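Local coordinates for catechol 2,3-dioxygenase (Pseudomonas sp. KL28, PDB 3HPY), which probably catalyses the iron-dependent extradiol cleavage of catechol by molecular oxygen to 2-hydroxy-6-oxohexa-2,4-dienoate, at residues L152-L157 with K199-A204; L182-D187 with W284-F289; R15-E20 with D260-R265; Q40-F45 with G99-T104. One frame throughout, in Å; residues are numbered along the deposited sequence.

Interaction 1 (L152-L157 with K199-A204). With FE (Fe (III) ion), chain I; MCT (4-methylcatechol), chain J.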
# COMPACT_ATOMS: atom_id res chain seq x y z
N LEU C 152 20.17 -8.25 -1.02
CA LEU C 152 20.21 -9.54 -1.68
C LEU C 152 19.57 -10.40 -0.59
O LEU C 152 20.18 -10.64 0.45
CB LEU C 152 21.67 -9.98 -1.92
CG LEU C 152 21.92 -11.43 -2.35
CD1 LEU C 152 21.42 -11.62 -3.78
CD2 LEU C 152 23.41 -11.78 -2.26
N ASP C 153 18.33 -10.83 -0.81
CA ASP C 153 17.61 -11.60 0.20
C ASP C 153 18.01 -13.06 0.30
O ASP C 153 18.13 -13.61 1.39
CB ASP C 153 16.10 -11.55 -0.06
CG ASP C 153 15.30 -11.86 1.17
OD1 ASP C 153 15.26 -10.99 2.07
OD2 ASP C 153 14.72 -12.97 1.25
N HIS C 154 18.20 -13.69 -0.86
CA HIS C 154 18.56 -15.09 -0.93
C HIS C 154 18.66 -15.52 -2.38
O HIS C 154 18.71 -14.69 -3.29
CB HIS C 154 17.48 -15.95 -0.27
CG HIS C 154 16.14 -15.84 -0.92
ND1 HIS C 154 15.27 -14.80 -0.65
CD2 HIS C 154 15.51 -16.63 -1.82
CE1 HIS C 154 14.16 -14.97 -1.35
NE2 HIS C 154 14.28 -16.07 -2.06
N CYS C 155 18.70 -16.83 -2.58
CA CYS C 155 18.75 -17.42 -3.91
C CYS C 155 18.17 -18.81 -3.76
O CYS C 155 18.09 -19.35 -2.65
CB CYS C 155 20.19 -17.49 -4.44
SG CYS C 155 21.23 -18.78 -3.71
N LEU C 156 17.73 -19.39 -4.87
CA LEU C 156 17.16 -20.72 -4.84
C LEU C 156 17.96 -21.56 -5.82
O LEU C 156 18.02 -21.24 -7.00
CB LEU C 156 15.68 -20.67 -5.24
CG LEU C 156 14.80 -21.90 -5.01
CD1 LEU C 156 13.34 -21.54 -5.25
CD2 LEU C 156 15.22 -23.03 -5.93
N LEU C 157 18.58 -22.61 -5.31
CA LEU C 157 19.40 -23.49 -6.13
C LEU C 157 18.71 -24.81 -6.42
O LEU C 157 17.91 -25.30 -5.63
CB LEU C 157 20.74 -23.79 -5.44
CG LEU C 157 21.63 -22.63 -5.03
CD1 LEU C 157 21.52 -21.48 -6.02
CD2 LEU C 157 21.25 -22.20 -3.63
N LYS C 199 14.78 -14.40 9.34
CA LYS C 199 14.13 -14.15 8.06
C LYS C 199 13.49 -15.49 7.66
O LYS C 199 13.93 -16.55 8.12
CB LYS C 199 15.16 -13.74 6.99
CG LYS C 199 15.81 -12.38 7.19
CD LYS C 199 17.05 -12.20 6.32
CE LYS C 199 16.74 -12.37 4.84
NZ LYS C 199 17.96 -12.41 4.00
N VAL C 200 12.46 -15.45 6.82
CA VAL C 200 11.80 -16.68 6.36
C VAL C 200 12.81 -17.63 5.72
O VAL C 200 12.65 -18.85 5.79
CB VAL C 200 10.66 -16.38 5.36
CG1 VAL C 200 9.37 -16.16 6.11
CG2 VAL C 200 11.01 -15.15 4.53
N HIS C 201 13.84 -17.07 5.08
CA HIS C 201 14.92 -17.88 4.50
C HIS C 201 16.03 -17.04 3.89
O HIS C 201 15.81 -15.97 3.32
CB HIS C 201 14.39 -18.85 3.46
CG HIS C 201 13.89 -18.19 2.21
ND1 HIS C 201 13.11 -17.06 2.24
CD2 HIS C 201 14.00 -18.54 0.91
CE1 HIS C 201 12.77 -16.73 1.01
NE2 HIS C 201 13.30 -17.61 0.18
N ASP C 202 17.25 -17.55 4.03
CA ASP C 202 18.41 -16.88 3.47
C ASP C 202 18.82 -17.63 2.21
O ASP C 202 19.54 -17.10 1.36
CB ASP C 202 19.54 -16.86 4.50
CG ASP C 202 19.26 -15.89 5.64
OD1 ASP C 202 19.50 -14.68 5.46
OD2 ASP C 202 18.76 -16.35 6.69
N ILE C 203 18.33 -18.86 2.07
CA ILE C 203 18.64 -19.68 0.92
C ILE C 203 17.68 -20.87 0.85
O ILE C 203 17.16 -21.33 1.88
CB ILE C 203 20.11 -20.19 0.98
CG1 ILE C 203 20.52 -20.80 -0.36
CG2 ILE C 203 20.26 -21.21 2.10
CD1 ILE C 203 22.03 -21.03 -0.50
N ALA C 204 17.42 -21.36 -0.36
CA ALA C 204 16.52 -22.50 -0.54
C ALA C 204 17.06 -23.42 -1.62
O ALA C 204 17.82 -22.99 -2.48
CB ALA C 204 15.11 -22.04 -0.90
FE FE I . 12.90 -16.56 -3.94
C1 MCT J . 9.24 -19.95 -3.16
C2 MCT J . 10.27 -19.57 -4.05
C3 MCT J . 11.04 -18.42 -3.75
O3 MCT J . 12.01 -18.06 -4.59
C4 MCT J . 10.79 -17.65 -2.58
O4 MCT J . 11.55 -16.55 -2.33
C5 MCT J . 9.75 -18.04 -1.69
C6 MCT J . 8.98 -19.19 -1.99
C MCT J . 8.41 -21.16 -3.46
O HOH W 1 13.67 -14.28 3.29
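Lys199 NZ reaches across to donate to Asp153 O at 2.9 Å, in the carbonyl plane and on a lone pair, its chain bent at chi3 (58°) to get there. The same ammonium holds Asp202 OD1, coming from above that carboxylate plane, and a long salt bridge to Asp153 OD1 completes the charge network; Asp202 OD2 turns instead to Cys196 N and Ser197 OG. Asp153 OD2 offers its anti lone pair to His154 ND1 at 2.7 Å, and a water donates both to this oxygen and to His201 O. With its ND1 side so tethered, His154 points NE2 at the iron, 2.4 Å away. This is the metal centre of the C-terminal glyoxalase-like domain, completed by His216, Glu267 and both oxygens of 4-methylcatechol. His201 lays NE2 over one face of the His154 ring, the planes 47° apart, and makes a weak hydrogen bond to the catechol O4. Beyond the site the strands pair in parallel, Ala204 N bonding to Cys155 O at 3.1 Å and Leu157 N to Ala204 O at 3.0 Å. Leu156 CD1 lines the catechol pocket, while Leu157 CD2 presses tightly on Ile203 CD1, 3.4 Å apart.

Interaction 2 (L182-D187 with W284-F289)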
# COMPACT_ATOMS: atom_id res chain seq x y z
N LEU C 182 6.87 -31.31 0.88
CA LEU C 182 6.90 -32.77 0.95
C LEU C 182 6.68 -33.38 -0.43
O LEU C 182 5.71 -33.04 -1.11
CB LEU C 182 5.82 -33.31 1.90
CG LEU C 182 6.08 -33.35 3.41
CD1 LEU C 182 6.44 -31.97 3.92
CD2 LEU C 182 4.84 -33.86 4.12
N SER C 183 7.58 -34.26 -0.83
CA SER C 183 7.45 -34.92 -2.13
C SER C 183 6.36 -35.98 -2.01
O SER C 183 5.92 -36.31 -0.91
CB SER C 183 8.78 -35.57 -2.51
OG SER C 183 9.17 -36.54 -1.55
N PRO C 184 5.88 -36.52 -3.15
CA PRO C 184 4.83 -37.54 -3.14
C PRO C 184 5.02 -38.52 -1.97
O PRO C 184 6.15 -38.74 -1.52
CB PRO C 184 5.01 -38.21 -4.49
CG PRO C 184 5.38 -37.06 -5.36
CD PRO C 184 6.37 -36.29 -4.52
N ASP C 185 3.92 -39.09 -1.47
CA ASP C 185 3.98 -40.02 -0.34
C ASP C 185 5.27 -40.84 -0.33
O ASP C 185 5.75 -41.28 -1.38
CB ASP C 185 2.75 -40.94 -0.35
CG ASP C 185 2.51 -41.60 1.00
OD1 ASP C 185 3.30 -42.49 1.38
OD2 ASP C 185 1.53 -41.22 1.68
N GLY C 186 5.83 -41.05 0.86
CA GLY C 186 7.09 -41.75 0.99
C GLY C 186 8.00 -40.56 1.16
O GLY C 186 9.01 -40.38 0.47
N ASP C 187 7.59 -39.73 2.11
CA ASP C 187 8.24 -38.47 2.42
C ASP C 187 9.74 -38.34 2.46
O ASP C 187 10.48 -39.20 2.94
CB ASP C 187 7.65 -37.91 3.72
CG ASP C 187 6.14 -37.83 3.69
OD1 ASP C 187 5.58 -37.41 2.65
OD2 ASP C 187 5.51 -38.19 4.70
N TRP C 284 4.33 -28.36 3.30
CA TRP C 284 3.36 -28.30 2.22
C TRP C 284 3.33 -29.66 1.53
O TRP C 284 4.38 -30.24 1.28
CB TRP C 284 3.73 -27.20 1.22
CG TRP C 284 3.53 -25.82 1.74
CD1 TRP C 284 4.31 -25.16 2.65
CD2 TRP C 284 2.43 -24.94 1.45
NE1 TRP C 284 3.77 -23.93 2.94
CE2 TRP C 284 2.62 -23.77 2.22
CE3 TRP C 284 1.31 -25.03 0.62
CZ2 TRP C 284 1.72 -22.69 2.17
CZ3 TRP C 284 0.41 -23.96 0.57
CH2 TRP C 284 0.63 -22.80 1.35
N THR C 285 2.14 -30.17 1.25
CA THR C 285 2.00 -31.45 0.57
C THR C 285 2.34 -31.27 -0.90
O THR C 285 2.16 -30.19 -1.46
CB THR C 285 0.57 -31.98 0.68
OG1 THR C 285 -0.33 -31.01 0.13
CG2 THR C 285 0.20 -32.23 2.12
N TYR C 286 2.84 -32.33 -1.54
CA TYR C 286 3.22 -32.26 -2.95
C TYR C 286 2.05 -31.90 -3.86
O TYR C 286 2.19 -31.04 -4.74
CB TYR C 286 3.81 -33.60 -3.42
CG TYR C 286 4.22 -33.62 -4.89
CD1 TYR C 286 5.42 -33.03 -5.30
CD2 TYR C 286 3.41 -34.21 -5.86
CE1 TYR C 286 5.80 -33.05 -6.65
CE2 TYR C 286 3.78 -34.23 -7.20
CZ TYR C 286 4.98 -33.65 -7.59
OH TYR C 286 5.36 -33.67 -8.92
N ASP C 287 0.91 -32.55 -3.65
CA ASP C 287 -0.26 -32.31 -4.48
C ASP C 287 -0.72 -30.86 -4.40
O ASP C 287 -1.23 -30.31 -5.38
CB ASP C 287 -1.40 -33.25 -4.07
CG ASP C 287 -2.19 -32.75 -2.88
OD1 ASP C 287 -3.02 -31.84 -3.06
OD2 ASP C 287 -1.98 -33.27 -1.76
N ASN C 288 -0.50 -30.23 -3.25
CA ASN C 288 -0.90 -28.84 -3.05
C ASN C 288 0.22 -27.84 -3.31
O ASN C 288 0.13 -26.68 -2.92
CB ASN C 288 -1.42 -28.68 -1.62
CG ASN C 288 -2.31 -27.47 -1.46
OD1 ASN C 288 -1.87 -26.40 -1.04
ND2 ASN C 288 -3.59 -27.63 -1.81
N PHE C 289 1.25 -28.27 -4.01
CA PHE C 289 2.37 -27.38 -4.25
C PHE C 289 2.07 -26.16 -5.19
O PHE C 289 2.77 -25.14 -5.10
CB PHE C 289 3.55 -28.29 -4.65
CG PHE C 289 4.81 -27.58 -5.01
CD1 PHE C 289 5.54 -26.81 -4.08
CD2 PHE C 289 5.23 -27.63 -6.34
CE1 PHE C 289 6.72 -26.10 -4.49
CE2 PHE C 289 6.38 -26.94 -6.77
CZ PHE C 289 7.13 -26.16 -5.85
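Pro184 lies over one face of the Tyr286 ring in a CH-pi contact at the surface of the C-terminal glyoxalase-like domain. Its CG stands 3.6 Å from the ring centroid of Tyr286 and only 16° off the ring normal, so this carbon sits above the ring face. The touch is displaced from the ring centre: Pro184 CD comes to 3.4 Å from Tyr286 CG, and Pro184 CG lies closer to CD2 than to the far, hydroxyl-bearing side. Tyr286 is placed for this by a CG that extends opposite its own backbone N (chi1 180°), which carries the phenol out under the proline, one face turned to its CG and CD. Met190, on the strand 189-195, also touches the tyrosine side chain.

The two segments leave neighbouring parallel strands, 176-182 and 282-284, and the last link between these is Leu182 N to Trp284 O at 2.7 Å. Leu182 CB packs against the same carbonyl oxygen, 3.4 Å from Trp284 O. The indole of Trp284 leads the other way, where NE1 makes a weak bond to Glu179. One residue on, Thr285 belongs also to the tetramer, since its backbone N bonds to Asn135 OD1 of the second subunit. Past the strand the chain folds into a type I turn that leads into the helix 289-293, and this turn is closed by Phe289 N donating to Tyr286 O at 3.0 Å.

Interaction 3 (R15-E20 with D260-R265)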
# COMPACT_ATOMS: atom_id res chain seq x y z
N ARG C 15 27.06 -15.14 -14.20
CA ARG C 15 27.63 -14.89 -15.51
C ARG C 15 26.57 -14.54 -16.55
O ARG C 15 25.52 -15.16 -16.61
CB ARG C 15 28.42 -16.12 -15.96
CG ARG C 15 27.79 -17.45 -15.56
CD ARG C 15 28.59 -18.61 -16.13
NE ARG C 15 27.87 -19.88 -16.08
CZ ARG C 15 27.81 -20.69 -15.03
NH1 ARG C 15 28.45 -20.37 -13.91
NH2 ARG C 15 27.12 -21.81 -15.10
N VAL C 16 26.84 -13.52 -17.36
CA VAL C 16 25.91 -13.10 -18.40
C VAL C 16 26.57 -13.24 -19.77
O VAL C 16 27.79 -13.15 -19.90
CB VAL C 16 25.47 -11.63 -18.20
CG1 VAL C 16 24.56 -11.51 -16.98
CG2 VAL C 16 26.68 -10.75 -18.04
N LEU C 17 25.75 -13.47 -20.79
CA LEU C 17 26.24 -13.63 -22.16
C LEU C 17 26.81 -12.31 -22.71
O LEU C 17 27.82 -12.31 -23.42
CB LEU C 17 25.11 -14.10 -23.07
CG LEU C 17 24.26 -15.28 -22.56
CD1 LEU C 17 23.07 -15.49 -23.48
CD2 LEU C 17 25.12 -16.53 -22.48
N ASN C 18 26.16 -11.20 -22.39
CA ASN C 18 26.61 -9.88 -22.84
C ASN C 18 26.79 -8.97 -21.64
O ASN C 18 25.83 -8.48 -21.05
CB ASN C 18 25.59 -9.26 -23.81
CG ASN C 18 26.12 -8.00 -24.47
OD1 ASN C 18 26.56 -7.05 -23.81
ND2 ASN C 18 26.08 -7.97 -25.80
N LEU C 19 28.05 -8.73 -21.30
CA LEU C 19 28.39 -7.88 -20.16
C LEU C 19 27.76 -6.50 -20.26
O LEU C 19 27.13 -6.03 -19.31
CB LEU C 19 29.90 -7.75 -20.04
CG LEU C 19 30.51 -7.99 -18.66
CD1 LEU C 19 32.02 -7.78 -18.73
CD2 LEU C 19 29.89 -7.04 -17.66
N GLU C 20 27.93 -5.85 -21.40
CA GLU C 20 27.38 -4.51 -21.60
C GLU C 20 25.90 -4.40 -21.30
O GLU C 20 25.48 -3.51 -20.56
CB GLU C 20 27.63 -4.02 -23.03
CG GLU C 20 28.93 -3.27 -23.18
CD GLU C 20 30.12 -4.12 -22.81
OE1 GLU C 20 31.10 -3.55 -22.27
OE2 GLU C 20 30.09 -5.35 -23.06
N ASP C 260 16.74 -11.96 -16.71
CA ASP C 260 17.63 -10.91 -17.11
C ASP C 260 18.01 -11.20 -18.57
O ASP C 260 17.75 -12.29 -19.09
CB ASP C 260 18.80 -10.77 -16.12
CG ASP C 260 19.96 -11.69 -16.40
OD1 ASP C 260 19.79 -12.71 -17.10
OD2 ASP C 260 21.06 -11.37 -15.90
N PRO C 261 18.56 -10.20 -19.27
CA PRO C 261 18.97 -10.27 -20.68
C PRO C 261 19.68 -11.54 -21.15
O PRO C 261 19.65 -11.87 -22.34
CB PRO C 261 19.85 -9.03 -20.85
CG PRO C 261 19.25 -8.07 -19.87
CD PRO C 261 18.99 -8.93 -18.66
N SER C 262 20.32 -12.26 -20.23
CA SER C 262 21.02 -13.49 -20.57
C SER C 262 20.20 -14.72 -20.18
O SER C 262 20.61 -15.85 -20.43
CB SER C 262 22.37 -13.57 -19.85
OG SER C 262 23.17 -12.43 -20.12
N GLY C 263 19.04 -14.51 -19.56
CA GLY C 263 18.23 -15.64 -19.16
C GLY C 263 18.36 -16.03 -17.69
O GLY C 263 17.79 -17.03 -17.25
N ASN C 264 19.10 -15.25 -16.92
CA ASN C 264 19.24 -15.51 -15.50
C ASN C 264 17.98 -14.99 -14.82
O ASN C 264 17.70 -13.79 -14.85
CB ASN C 264 20.45 -14.78 -14.93
CG ASN C 264 21.76 -15.27 -15.50
OD1 ASN C 264 22.60 -14.47 -15.92
ND2 ASN C 264 21.95 -16.58 -15.52
N ARG C 265 17.21 -15.89 -14.21
CA ARG C 265 16.00 -15.49 -13.51
C ARG C 265 16.36 -14.80 -12.19
O ARG C 265 17.27 -15.23 -11.47
CB ARG C 265 15.13 -16.71 -13.20
CG ARG C 265 13.85 -16.37 -12.44
CD ARG C 265 13.10 -17.60 -11.93
NE ARG C 265 12.47 -18.40 -12.98
CZ ARG C 265 12.86 -19.62 -13.31
NH1 ARG C 265 13.88 -20.19 -12.68
NH2 ARG C 265 12.23 -20.30 -14.26
O HOH W 2 23.58 -9.74 -20.53
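Val16 and Leu17 meet Ser262 in a partly buried contact between the two glyoxalase-like domains of the chain. On the N-terminal side the chain is passing from the strand 9-16 to the helix 19-29; on the C-terminal side it makes the type I turn between antiparallel strands 254-259 and 265-270, the second of which carries the iron ligand Glu267.

The hydroxyl of Ser262 is the centre of the contact. With OG directed opposite its own carbonyl carbon (chi1 -55°), it accepts from Leu17 N at 2.9 Å, a bond somewhat bent at 142°. Val16 CB and the isopropyl end of Leu17 close round the same serine, Leu17 CG lying 3.7 Å from Ser262 CB. The side chain of Asn264 adds to the contact by abutting the backbone of Arg15 and the side chain of Val16.

Asp260 shapes the turn that presents Ser262. Its OD1 receives Ser262 N at 3.2 Å, forming an Asx turn, and Asn264 N at 2.6 Å, the two donors coming from opposite faces of the carboxylate plane. Asp260 OD2 packs near Val16 CG1 and bonds to Tyr26 OH, a second tie to the N-terminal domain. Asn18, at the N-cap position of the helix 19-29, directs OD1 to Glu21 N, while its backbone carbonyl faces the interdomain side. There a water donates to Asn18 O at 2.6 Å and is hydrogen-bonded to Ser262 OG at 2.8 Å.

Interaction 4 (Q40-F45 with G99-T104)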
# COMPACT_ATOMS: atom_id res chain seq x y z
N GLN C 40 39.72 -8.58 -14.15
CA GLN C 40 39.21 -9.80 -14.76
C GLN C 40 37.98 -9.53 -15.62
O GLN C 40 37.44 -10.43 -16.26
CB GLN C 40 38.84 -10.82 -13.69
CG GLN C 40 40.01 -11.32 -12.88
CD GLN C 40 39.59 -12.27 -11.79
OE1 GLN C 40 38.93 -13.29 -12.05
NE2 GLN C 40 39.95 -11.95 -10.55
N GLY C 41 37.53 -8.28 -15.61
CA GLY C 41 36.37 -7.91 -16.38
C GLY C 41 35.07 -8.11 -15.62
O GLY C 41 33.99 -8.15 -16.22
N ARG C 42 35.16 -8.25 -14.31
CA ARG C 42 33.96 -8.43 -13.50
C ARG C 42 33.53 -7.08 -12.95
O ARG C 42 34.36 -6.28 -12.53
CB ARG C 42 34.25 -9.38 -12.35
CG ARG C 42 34.96 -10.64 -12.77
CD ARG C 42 35.93 -11.04 -11.68
NE ARG C 42 35.42 -12.10 -10.82
CZ ARG C 42 35.99 -12.47 -9.69
NH1 ARG C 42 37.09 -11.86 -9.27
NH2 ARG C 42 35.50 -13.47 -8.98
N VAL C 43 32.22 -6.83 -12.95
CA VAL C 43 31.70 -5.58 -12.43
C VAL C 43 30.84 -5.87 -11.19
O VAL C 43 29.97 -6.75 -11.22
CB VAL C 43 30.88 -4.82 -13.50
CG1 VAL C 43 29.82 -5.71 -14.07
CG2 VAL C 43 30.26 -3.57 -12.91
N TYR C 44 31.12 -5.14 -10.11
CA TYR C 44 30.42 -5.34 -8.85
C TYR C 44 29.26 -4.38 -8.62
O TYR C 44 29.33 -3.19 -8.96
CB TYR C 44 31.41 -5.22 -7.68
CG TYR C 44 32.64 -6.11 -7.76
CD1 TYR C 44 33.60 -5.92 -8.76
CD2 TYR C 44 32.87 -7.11 -6.81
CE1 TYR C 44 34.75 -6.71 -8.81
CE2 TYR C 44 34.02 -7.91 -6.85
CZ TYR C 44 34.96 -7.70 -7.86
OH TYR C 44 36.09 -8.47 -7.90
N PHE C 45 28.20 -4.91 -8.01
CA PHE C 45 26.99 -4.15 -7.69
C PHE C 45 26.57 -4.42 -6.26
O PHE C 45 27.01 -5.40 -5.65
CB PHE C 45 25.83 -4.58 -8.59
CG PHE C 45 26.02 -4.28 -10.05
CD1 PHE C 45 26.54 -5.25 -10.91
CD2 PHE C 45 25.61 -3.06 -10.58
CE1 PHE C 45 26.63 -5.01 -12.27
CE2 PHE C 45 25.70 -2.82 -11.94
CZ PHE C 45 26.21 -3.79 -12.79
N GLY C 99 41.61 -10.16 -1.65
CA GLY C 99 41.96 -9.31 -2.77
C GLY C 99 41.55 -9.92 -4.10
O GLY C 99 41.37 -9.19 -5.07
N GLU C 100 41.40 -11.24 -4.16
CA GLU C 100 41.01 -11.90 -5.41
C GLU C 100 39.76 -11.19 -5.93
O GLU C 100 39.61 -10.98 -7.13
CB GLU C 100 40.74 -13.39 -5.18
CG GLU C 100 40.84 -14.23 -6.44
CD GLU C 100 39.63 -14.08 -7.33
OE1 GLU C 100 39.69 -14.50 -8.50
OE2 GLU C 100 38.61 -13.53 -6.85
N MET C 101 38.88 -10.83 -4.99
CA MET C 101 37.65 -10.10 -5.28
C MET C 101 37.88 -8.69 -4.75
O MET C 101 38.45 -8.50 -3.68
CB MET C 101 36.45 -10.74 -4.56
CG MET C 101 35.49 -11.49 -5.47
SD MET C 101 33.98 -12.10 -4.62
CE MET C 101 33.01 -10.60 -4.51
N LEU C 102 37.43 -7.69 -5.52
CA LEU C 102 37.59 -6.29 -5.12
C LEU C 102 37.04 -6.02 -3.72
O LEU C 102 35.97 -6.50 -3.35
CB LEU C 102 36.87 -5.39 -6.12
CG LEU C 102 37.70 -4.41 -6.94
CD1 LEU C 102 36.81 -3.74 -7.97
CD2 LEU C 102 38.33 -3.38 -6.02
N GLU C 103 37.81 -5.25 -2.96
CA GLU C 103 37.46 -4.85 -1.60
C GLU C 103 37.02 -6.00 -0.70
O GLU C 103 36.41 -5.78 0.35
CB GLU C 103 36.36 -3.79 -1.65
CG GLU C 103 36.73 -2.61 -2.54
CD GLU C 103 38.03 -1.95 -2.11
OE1 GLU C 103 38.08 -1.36 -1.01
OE2 GLU C 103 39.01 -2.01 -2.88
N THR C 104 37.36 -7.23 -1.10
CA THR C 104 36.99 -8.41 -0.34
C THR C 104 38.16 -9.15 0.33
O THR C 104 39.28 -9.19 -0.20
CB THR C 104 36.26 -9.41 -1.23
OG1 THR C 104 35.29 -8.72 -2.01
CG2 THR C 104 35.57 -10.48 -0.38
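Tyr44 OH is gripped by two groups: Leu102 N donates to it at 2.8 Å in an almost straight bond (174°), and Asp38 OD2 is hydrogen-bonded to the same hydroxyl. The contact lies within the N-terminal VOC domain, where the strand 43-46 looks across to the loop joining strands 93-96 and 107-111, which folds here into a type II turn from Met101 to Thr104. Leu102 also covers the phenol. Its CB sits over one ring face, 3.8 Å from the centroid of Tyr44 and 25° off the normal, in a CH-pi contact displaced toward the hydroxyl end. Met101 approaches the same ring at its edge, with CE 3.7 Å from Tyr44 CE2.

Beside this apolar patch Glu100 gathers a polar group. Gln40 NE2 donates to Glu100 OE1 at 3.3 Å from well above the carboxylate plane. Arg42, its chain bent at chi2 and chi3, turns a guanidinium edge toward the glutamate, with the two flat groups 76° apart; NH1 makes a salt bridge to Glu100 OE2, weak as a hydrogen bond, and a further weak bond to Glu100 O. Glu100 OE2 is shared with Arg107, and Arg42 NH2 is held by Gln13. Within the turn, Thr104 OG1 donates to Leu102 O at 2.7 Å, from above the carbonyl plane.

Interaction 1 is the buried heart of the chain, where strand pairing, a charge network and the iron site meet in the C-terminal domain. Interaction 2 belongs to the same sheet but at its surface, about 21 Å away between centres, with one backbone bond and a proline-tyrosine contact in place of metal chemistry. Interactions 3 and 4 are both partly buried and reach the N-terminal sheet: 3 joins the two domains through a serine hydroxyl, whereas 4 stays within one domain and relies on a tyrosine and longer charged links. These two touch directly, Leu19 CD2 packing 3.8 Å from Val43 CG1, while interactions 2 and 4 lie on opposite sides of the chain's centre.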